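Local coordinates for protein histone-lysine N-methyltransferase SETMAR (Homo sapiens, PDB 3BO5) that dimethylates a lysine of histone H3 using S-adenosyl-L-methionine, binds DNA through its fused mariner transposase part, and plays a role in double-strand break repair, at residues Tyr98-Arg110 with Leu217-Pro229. The protein carries 2 engineered substitutions. Numbering follows the deposited sequence.
Sequences YAEPVFECNVLCR and LLMIPVRIDSMVP. With ZN (zinc ion), chain B; ZN (zinc ion), chain C.
Phe103 and Arg223 pair in a short parallel beta bridge that joins the zinc-binding pre-SET region to strand 217-223 of the SET domain. Two backbone bonds on Arg223 define it: its N reaches Val102 O at 2.9 Å, and its O receives Glu104 N at 2.8 Å. A water accepts from Val102 N and donates to Pro221 O. On the Phe103 side of the sheet, ring atom CE1 rests 3.7 Å from Arg223 CD, with ring and guanidinium planes 45° apart. The extended arginine runs on past the ring; NE donates to Met227 O, NH2 forms a salt bridge with Glu185, and Pro229 CB covers one guanidinium face. Val102 and Val222 meet on the other side, where Val222 CG1 also touches Glu104 CG; the glutamate's carboxylate is held by Val120 N and Gln121.

Beyond the bridge lies the triangular three-zinc cluster of the pre-SET domain. Cys105 SG bridges two of its zinc ions, and Cys109 SG binds one of these. Between them Asn106 forms an Asx turn: with CG between backbone N and carbonyl carbon (chi1 70°), OD1 turns back to accept from Leu108 N while ND2 donates to Ile224 O at 3.1 Å, above that carbonyl's plane. Asp225 OD1 takes Val107 N in a nearly straight bond (3.0 Å, 171° at the hydrogen), and Asn106 N donates to the zinc ligand Cys109 SG at 3.2 Å.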
ATOM      1  N   TYR A  98      -7.820 -19.641   5.502  1.00 45.27           N
ATOM      2  CA  TYR A  98      -7.028 -18.749   6.369  1.00 43.97           C
ATOM      3  C   TYR A  98      -5.753 -18.337   5.620  1.00 43.26           C
ATOM      4  O   TYR A  98      -5.175 -19.147   4.879  1.00 43.32           O
ATOM      5  CB  TYR A  98      -6.688 -19.400   7.716  1.00 43.85           C
ATOM      6  N   ALA A  99      -5.359 -17.075   5.775  1.00 41.54           N
ATOM      7  CA  ALA A  99      -4.247 -16.524   5.002  1.00 40.73           C
ATOM      8  C   ALA A  99      -3.020 -16.577   5.865  1.00 39.49           C
ATOM      9  O   ALA A  99      -3.095 -16.312   7.070  1.00 40.37           O
ATOM     10  CB  ALA A  99      -4.521 -15.088   4.595  1.00 40.51           C
ATOM     11  N   GLU A 100      -1.897 -16.911   5.242  1.00 37.71           N
ATOM     12  CA  GLU A 100      -0.602 -16.947   5.940  1.00 35.94           C
ATOM     13  C   GLU A 100       0.020 -15.536   6.032  1.00 32.69           C
ATOM     14  O   GLU A 100       0.264 -14.892   5.008  1.00 31.14           O
ATOM     15  CB  GLU A 100       0.349 -17.882   5.214  1.00 36.24           C
ATOM     16  CG  GLU A 100      -0.072 -19.354   5.168  1.00 38.77           C
ATOM     17  CD  GLU A 100       0.433 -20.049   3.902  1.00 45.15           C
ATOM     18  OE1 GLU A 100       0.906 -19.349   2.961  1.00 44.59           O
ATOM     19  OE2 GLU A 100       0.347 -21.300   3.838  1.00 46.44           O
ATOM     20  N   PRO A 101       0.322 -15.091   7.251  1.00 30.48           N
ATOM     21  CA  PRO A 101       0.904 -13.755   7.430  1.00 29.15           C
ATOM     22  C   PRO A 101       2.308 -13.671   6.840  1.00 26.01           C
ATOM     23  O   PRO A 101       3.086 -14.653   6.876  1.00 26.99           O
ATOM     24  CB  PRO A 101       0.905 -13.548   8.946  1.00 30.04           C
ATOM     25  CG  PRO A 101       0.927 -14.950   9.519  1.00 31.47           C
ATOM     26  CD  PRO A 101       0.157 -15.806   8.528  1.00 31.75           C
ATOM     27  N   VAL A 102       2.615 -12.520   6.259  1.00 19.06           N
ATOM     28  CA  VAL A 102       3.882 -12.298   5.604  1.00 16.99           C
ATOM     29  C   VAL A 102       4.812 -11.480   6.490  1.00 15.54           C
ATOM     30  O   VAL A 102       4.469 -10.328   6.921  1.00 14.85           O
ATOM     31  CB  VAL A 102       3.748 -11.504   4.271  1.00 16.88           C
ATOM     32  CG1 VAL A 102       5.101 -11.187   3.653  1.00 16.30           C
ATOM     33  CG2 VAL A 102       2.852 -12.287   3.240  1.00 20.08           C
ATOM     34  N   PHE A 103       5.976 -12.098   6.770  1.00 13.86           N
ATOM     35  CA  PHE A 103       7.038 -11.381   7.475  1.00 13.43           C
ATOM     36  C   PHE A 103       8.246 -11.319   6.588  1.00 14.40           C
ATOM     37  O   PHE A 103       8.662 -12.326   6.098  1.00 13.74           O
ATOM     38  CB  PHE A 103       7.396 -12.142   8.760  1.00 14.10           C
ATOM     39  CG  PHE A 103       6.332 -12.049   9.778  1.00 15.36           C
ATOM     40  CD1 PHE A 103       6.406 -11.063  10.780  1.00 18.45           C
ATOM     41  CD2 PHE A 103       5.263 -12.957   9.755  1.00 19.86           C
ATOM     42  CE1 PHE A 103       5.390 -10.956  11.752  1.00 19.31           C
ATOM     43  CE2 PHE A 103       4.234 -12.860  10.744  1.00 22.10           C
ATOM     44  CZ  PHE A 103       4.325 -11.881  11.708  1.00 22.20           C
ATOM     45  N   GLU A 104       8.768 -10.131   6.365  1.00 12.79           N
ATOM     46  CA  GLU A 104      10.120  -9.984   5.740  1.00 10.92           C
ATOM     47  C   GLU A 104      11.215 -10.076   6.797  1.00 12.35           C
ATOM     48  O   GLU A 104      11.004  -9.758   7.985  1.00 13.95           O
ATOM     49  CB  GLU A 104      10.243  -8.636   4.992  1.00 13.50           C
ATOM     50  CG  GLU A 104       9.336  -8.641   3.789  1.00 12.56           C
ATOM     51  CD  GLU A 104       9.700  -7.569   2.744  1.00 11.16           C
ATOM     52  OE1 GLU A 104      10.646  -6.747   2.941  1.00 12.21           O
ATOM     53  OE2 GLU A 104       8.925  -7.581   1.759  1.00 14.59           O
ATOM     54  N   CYS A 105      12.435 -10.430   6.337  1.00 10.67           N
ATOM     55  CA  CYS A 105      13.592 -10.268   7.219  1.00 12.71           C
ATOM     56  C   CYS A 105      13.752  -8.765   7.477  1.00 13.31           C
ATOM     57  O   CYS A 105      13.336  -7.938   6.678  1.00 16.00           O
ATOM     58  CB  CYS A 105      14.796 -10.926   6.599  1.00 14.57           C
ATOM     59  SG  CYS A 105      14.650 -12.655   6.646  1.00 12.70           S
ATOM     60  N   ASN A 106      14.216  -8.437   8.698  1.00 13.58           N
ATOM     61  CA  ASN A 106      14.196  -7.076   9.162  1.00 14.56           C
ATOM     62  C   ASN A 106      15.559  -6.578   9.591  1.00 15.53           C
ATOM     63  O   ASN A 106      16.561  -7.173   9.286  1.00 14.63           O
ATOM     64  CB  ASN A 106      13.114  -6.879  10.215  1.00 12.91           C
ATOM     65  CG  ASN A 106      13.425  -7.574  11.521  1.00 14.12           C
ATOM     66  OD1 ASN A 106      14.569  -7.864  11.822  1.00 14.61           O
ATOM     67  ND2 ASN A 106      12.386  -7.773  12.359  1.00 19.50           N
ATOM     68  N   VAL A 107      15.573  -5.432  10.275  1.00 15.64           N
ATOM     69  CA  VAL A 107      16.881  -4.825  10.571  1.00 17.25           C
ATOM     70  C   VAL A 107      17.696  -5.716  11.548  1.00 17.57           C
ATOM     71  O   VAL A 107      18.929  -5.584  11.644  1.00 19.34           O
ATOM     72  CB  VAL A 107      16.656  -3.405  11.125  1.00 18.19           C
ATOM     73  CG1 VAL A 107      15.976  -3.439  12.483  1.00 15.22           C
ATOM     74  CG2 VAL A 107      17.974  -2.586  11.119  1.00 22.37           C
ATOM     75  N   LEU A 108      17.003  -6.592  12.267  1.00 15.96           N
ATOM     76  CA  LEU A 108      17.687  -7.430  13.226  1.00 14.50           C
ATOM     77  C   LEU A 108      18.110  -8.789  12.710  1.00 15.78           C
ATOM     78  O   LEU A 108      18.892  -9.535  13.409  1.00 17.95           O
ATOM     79  CB  LEU A 108      16.838  -7.598  14.457  1.00 15.73           C
ATOM     80  CG  LEU A 108      16.564  -6.246  15.124  1.00 18.70           C
ATOM     81  CD1 LEU A 108      15.790  -6.669  16.364  1.00 17.95           C
ATOM     82  CD2 LEU A 108      17.834  -5.436  15.456  1.00 20.16           C
ATOM     83  N   CYS A 109      17.573  -9.201  11.559  1.00 13.75           N
ATOM     84  CA  CYS A 109      17.963 -10.461  10.943  1.00 14.89           C
ATOM     85  C   CYS A 109      19.433 -10.306  10.501  1.00 15.93           C
ATOM     86  O   CYS A 109      19.756  -9.308   9.902  1.00 18.85           O
ATOM     87  CB  CYS A 109      17.030 -10.749   9.728  1.00 14.50           C
ATOM     88  SG  CYS A 109      15.337 -11.052  10.244  1.00 13.26           S
ATOM     89  N   ARG A 110      20.234 -11.361  10.670  1.00 20.83           N
ATOM     90  CA  ARG A 110      21.619 -11.208  10.287  1.00 23.72           C
ATOM     91  C   ARG A 110      21.884 -11.697   8.898  1.00 23.93           C
ATOM     92  O   ARG A 110      23.012 -11.532   8.416  1.00 24.73           O
ATOM     93  CB  ARG A 110      22.515 -11.915  11.267  1.00 26.28           C
ATOM     94  CG  ARG A 110      22.574 -11.116  12.551  1.00 29.62           C
ATOM     95  CD  ARG A 110      22.640 -12.012  13.750  1.00 35.13           C
ATOM     96  NE  ARG A 110      23.932 -12.654  13.758  1.00 41.68           N
ATOM     97  CZ  ARG A 110      24.331 -13.527  14.672  1.00 42.24           C
ATOM     98  NH1 ARG A 110      25.546 -14.066  14.567  1.00 44.21           N
ATOM     99  NH2 ARG A 110      23.520 -13.856  15.664  1.00 38.46           N
ATOM    100  N   LEU A 217      -3.489  -4.033  -8.918  1.00 11.46           N
ATOM    101  CA  LEU A 217      -2.652  -4.260  -7.715  1.00 12.52           C
ATOM    102  C   LEU A 217      -3.455  -5.066  -6.690  1.00 12.15           C
ATOM    103  O   LEU A 217      -4.692  -4.922  -6.568  1.00 13.28           O
ATOM    104  CB  LEU A 217      -2.282  -2.956  -7.043  1.00 12.94           C
ATOM    105  CG  LEU A 217      -1.522  -2.009  -7.937  1.00 12.70           C
ATOM    106  CD1 LEU A 217      -1.301  -0.687  -7.199  1.00 11.97           C
ATOM    107  CD2 LEU A 217      -0.204  -2.616  -8.488  1.00 15.04           C
ATOM    108  N   LEU A 218      -2.699  -5.838  -5.914  1.00 12.17           N
ATOM    109  CA  LEU A 218      -3.176  -6.517  -4.738  1.00 14.02           C
ATOM    110  C   LEU A 218      -2.452  -6.010  -3.489  1.00 13.53           C
ATOM    111  O   LEU A 218      -1.249  -6.002  -3.488  1.00 12.78           O
ATOM    112  CB  LEU A 218      -2.938  -8.063  -4.831  1.00 16.09           C
ATOM    113  CG  LEU A 218      -3.367  -8.889  -3.638  1.00 18.47           C
ATOM    114  CD1 LEU A 218      -4.861  -8.792  -3.334  1.00 20.58           C
ATOM    115  CD2 LEU A 218      -2.930 -10.407  -3.856  1.00 19.41           C
ATOM    116  N   MET A 219      -3.194  -5.650  -2.423  1.00 12.45           N
ATOM    117  CA  MET A 219      -2.577  -5.179  -1.200  1.00 12.90           C
ATOM    118  C   MET A 219      -2.394  -6.340  -0.196  1.00 13.79           C
ATOM    119  O   MET A 219      -3.343  -7.092   0.077  1.00 15.75           O
ATOM    120  CB  MET A 219      -3.510  -4.160  -0.545  1.00 13.77           C
ATOM    121  CG  MET A 219      -2.792  -3.512   0.699  1.00 13.19           C
ATOM    122  SD  MET A 219      -3.937  -2.336   1.444  1.00 12.71           S
ATOM    123  CE  MET A 219      -3.660  -0.911   0.368  1.00 15.73           C
ATOM    124  N   ILE A 220      -1.168  -6.497   0.309  1.00 12.66           N
ATOM    125  CA  ILE A 220      -0.839  -7.517   1.262  1.00 14.36           C
ATOM    126  C   ILE A 220      -0.256  -6.847   2.501  1.00 14.20           C
ATOM    127  O   ILE A 220       0.658  -6.056   2.357  1.00 14.42           O
ATOM    128  CB  ILE A 220       0.323  -8.404   0.652  1.00 14.60           C
ATOM    129  CG1 ILE A 220      -0.166  -9.100  -0.613  1.00 18.16           C
ATOM    130  CG2 ILE A 220       0.719  -9.525   1.610  1.00 19.22           C
ATOM    131  CD1 ILE A 220      -1.461  -9.769  -0.424  1.00 20.18           C
ATOM    132  N   PRO A 221      -0.778  -7.164   3.725  1.00 14.08           N
ATOM    133  CA  PRO A 221      -0.068  -6.637   4.936  1.00 14.55           C
ATOM    134  C   PRO A 221       1.262  -7.346   5.076  1.00 15.10           C
ATOM    135  O   PRO A 221       1.322  -8.581   5.060  1.00 15.51           O
ATOM    136  CB  PRO A 221      -1.024  -7.019   6.099  1.00 14.17           C
ATOM    137  CG  PRO A 221      -2.362  -7.408   5.437  1.00 18.48           C
ATOM    138  CD  PRO A 221      -1.993  -7.922   4.051  1.00 14.50           C
ATOM    139  N   VAL A 222       2.346  -6.562   5.104  1.00 13.25           N
ATOM    140  CA  VAL A 222       3.668  -7.148   5.195  1.00 12.49           C
ATOM    141  C   VAL A 222       4.339  -6.584   6.450  1.00 13.52           C
ATOM    142  O   VAL A 222       4.497  -5.368   6.567  1.00 13.63           O
ATOM    143  CB  VAL A 222       4.498  -6.822   3.943  1.00 12.38           C
ATOM    144  CG1 VAL A 222       5.937  -7.312   4.170  1.00 15.51           C
ATOM    145  CG2 VAL A 222       3.886  -7.516   2.703  1.00 15.37           C
ATOM    146  N   ARG A 223       4.718  -7.495   7.371  1.00 13.81           N
ATOM    147  CA  ARG A 223       5.471  -7.028   8.547  1.00 12.16           C
ATOM    148  C   ARG A 223       6.952  -7.110   8.363  1.00 14.30           C
ATOM    149  O   ARG A 223       7.444  -8.075   7.802  1.00 15.57           O
ATOM    150  CB  ARG A 223       5.003  -7.771   9.822  1.00 13.62           C
ATOM    151  CG  ARG A 223       3.612  -7.317  10.254  1.00 16.10           C
ATOM    152  CD  ARG A 223       2.999  -8.160  11.335  1.00 17.91           C
ATOM    153  NE  ARG A 223       1.765  -7.490  11.768  1.00 16.94           N
ATOM    154  CZ  ARG A 223       0.594  -7.583  11.133  1.00 15.73           C
ATOM    155  NH1 ARG A 223       0.471  -8.294  10.005  1.00 16.17           N
ATOM    156  NH2 ARG A 223      -0.471  -6.948  11.642  1.00 18.98           N
ATOM    157  N   ILE A 224       7.671  -6.110   8.864  1.00 12.31           N
ATOM    158  CA  ILE A 224       9.115  -6.040   8.720  1.00 13.27           C
ATOM    159  C   ILE A 224       9.680  -5.828  10.136  1.00 13.51           C
ATOM    160  O   ILE A 224       9.884  -6.785  10.860  1.00 13.47           O
ATOM    161  CB  ILE A 224       9.565  -4.973   7.758  1.00 13.54           C
ATOM    162  CG1 ILE A 224       8.767  -5.158   6.415  1.00 15.03           C
ATOM    163  CG2 ILE A 224      11.116  -5.040   7.525  1.00 15.16           C
ATOM    164  CD1 ILE A 224       9.200  -4.273   5.253  1.00 17.51           C
ATOM    165  N   ASP A 225       9.899  -4.573  10.509  1.00 14.26           N
ATOM    166  CA  ASP A 225      10.399  -4.322  11.881  1.00 16.06           C
ATOM    167  C   ASP A 225       9.327  -4.316  12.947  1.00 16.69           C
ATOM    168  O   ASP A 225       9.556  -4.676  14.077  1.00 17.71           O
ATOM    169  CB  ASP A 225      11.124  -2.985  11.936  1.00 14.65           C
ATOM    170  CG  ASP A 225      12.372  -2.934  11.087  1.00 19.20           C
ATOM    171  OD1 ASP A 225      12.991  -3.938  10.904  1.00 19.85           O
ATOM    172  OD2 ASP A 225      12.810  -1.840  10.644  1.00 24.44           O
ATOM    173  N   SER A 226       8.144  -3.879  12.548  1.00 15.98           N
ATOM    174  CA  SER A 226       7.046  -3.514  13.429  1.00 15.04           C
ATOM    175  C   SER A 226       5.829  -4.379  13.342  1.00 15.19           C
ATOM    176  O   SER A 226       5.474  -4.900  12.272  1.00 16.03           O
ATOM    177  CB  SER A 226       6.670  -2.051  13.055  1.00 16.28           C
ATOM    178  OG  SER A 226       5.549  -1.590  13.809  1.00 16.15           O
ATOM    179  N   MET A 227       5.097  -4.469  14.460  1.00 14.63           N
ATOM    180  CA  MET A 227       3.773  -5.065  14.429  1.00 16.72           C
ATOM    181  C   MET A 227       2.775  -4.309  13.505  1.00 15.59           C
ATOM    182  O   MET A 227       1.783  -4.881  13.070  1.00 16.77           O
ATOM    183  CB  MET A 227       3.173  -5.085  15.848  1.00 19.04           C
ATOM    184  CG  MET A 227       1.995  -5.942  15.920  1.00 25.55           C
ATOM    185  SD  MET A 227       2.359  -7.708  15.779  1.00 35.74           S
ATOM    186  CE  MET A 227       0.710  -8.350  15.761  1.00 32.13           C
ATOM    187  N   VAL A 228       3.032  -3.028  13.277  1.00 15.82           N
ATOM    188  CA  VAL A 228       2.213  -2.238  12.345  1.00 14.04           C
ATOM    189  C   VAL A 228       2.620  -2.683  10.911  1.00 13.54           C
ATOM    190  O   VAL A 228       3.792  -2.464  10.491  1.00 13.05           O
ATOM    191  CB  VAL A 228       2.450  -0.775  12.460  1.00 12.93           C
ATOM    192  CG1 VAL A 228       1.418  -0.055  11.508  1.00 14.32           C
ATOM    193  CG2 VAL A 228       2.076  -0.368  13.926  1.00 16.94           C
ATOM    194  N   PRO A 229       1.691  -3.296  10.200  1.00 14.42           N
ATOM    195  CA  PRO A 229       2.100  -3.804   8.891  1.00 13.05           C
ATOM    196  C   PRO A 229       2.262  -2.741   7.831  1.00 11.72           C
ATOM    197  O   PRO A 229       1.633  -1.682   7.875  1.00 12.53           O
ATOM    198  CB  PRO A 229       0.923  -4.688   8.463  1.00 13.06           C
ATOM    199  CG  PRO A 229      -0.264  -3.948   9.009  1.00 14.28           C
ATOM    200  CD  PRO A 229       0.279  -3.623  10.472  1.00 13.60           C
TER
HETATM  201 ZN    ZN B 301      14.700 -12.955   8.977  1.00 13.70          ZN
HETATM  202 ZN    ZN C 302      16.689 -13.234   5.599  1.00 14.66          ZN
HETATM  203  O   HOH W   1       0.201 -10.798   5.879  1.00 20.89           O
HETATM  204  O   HOH W   2       2.084  -9.605   8.066  1.00 21.93           O
HETATM  205  O   HOH W   3       9.515  -9.427  10.220  1.00 16.70           O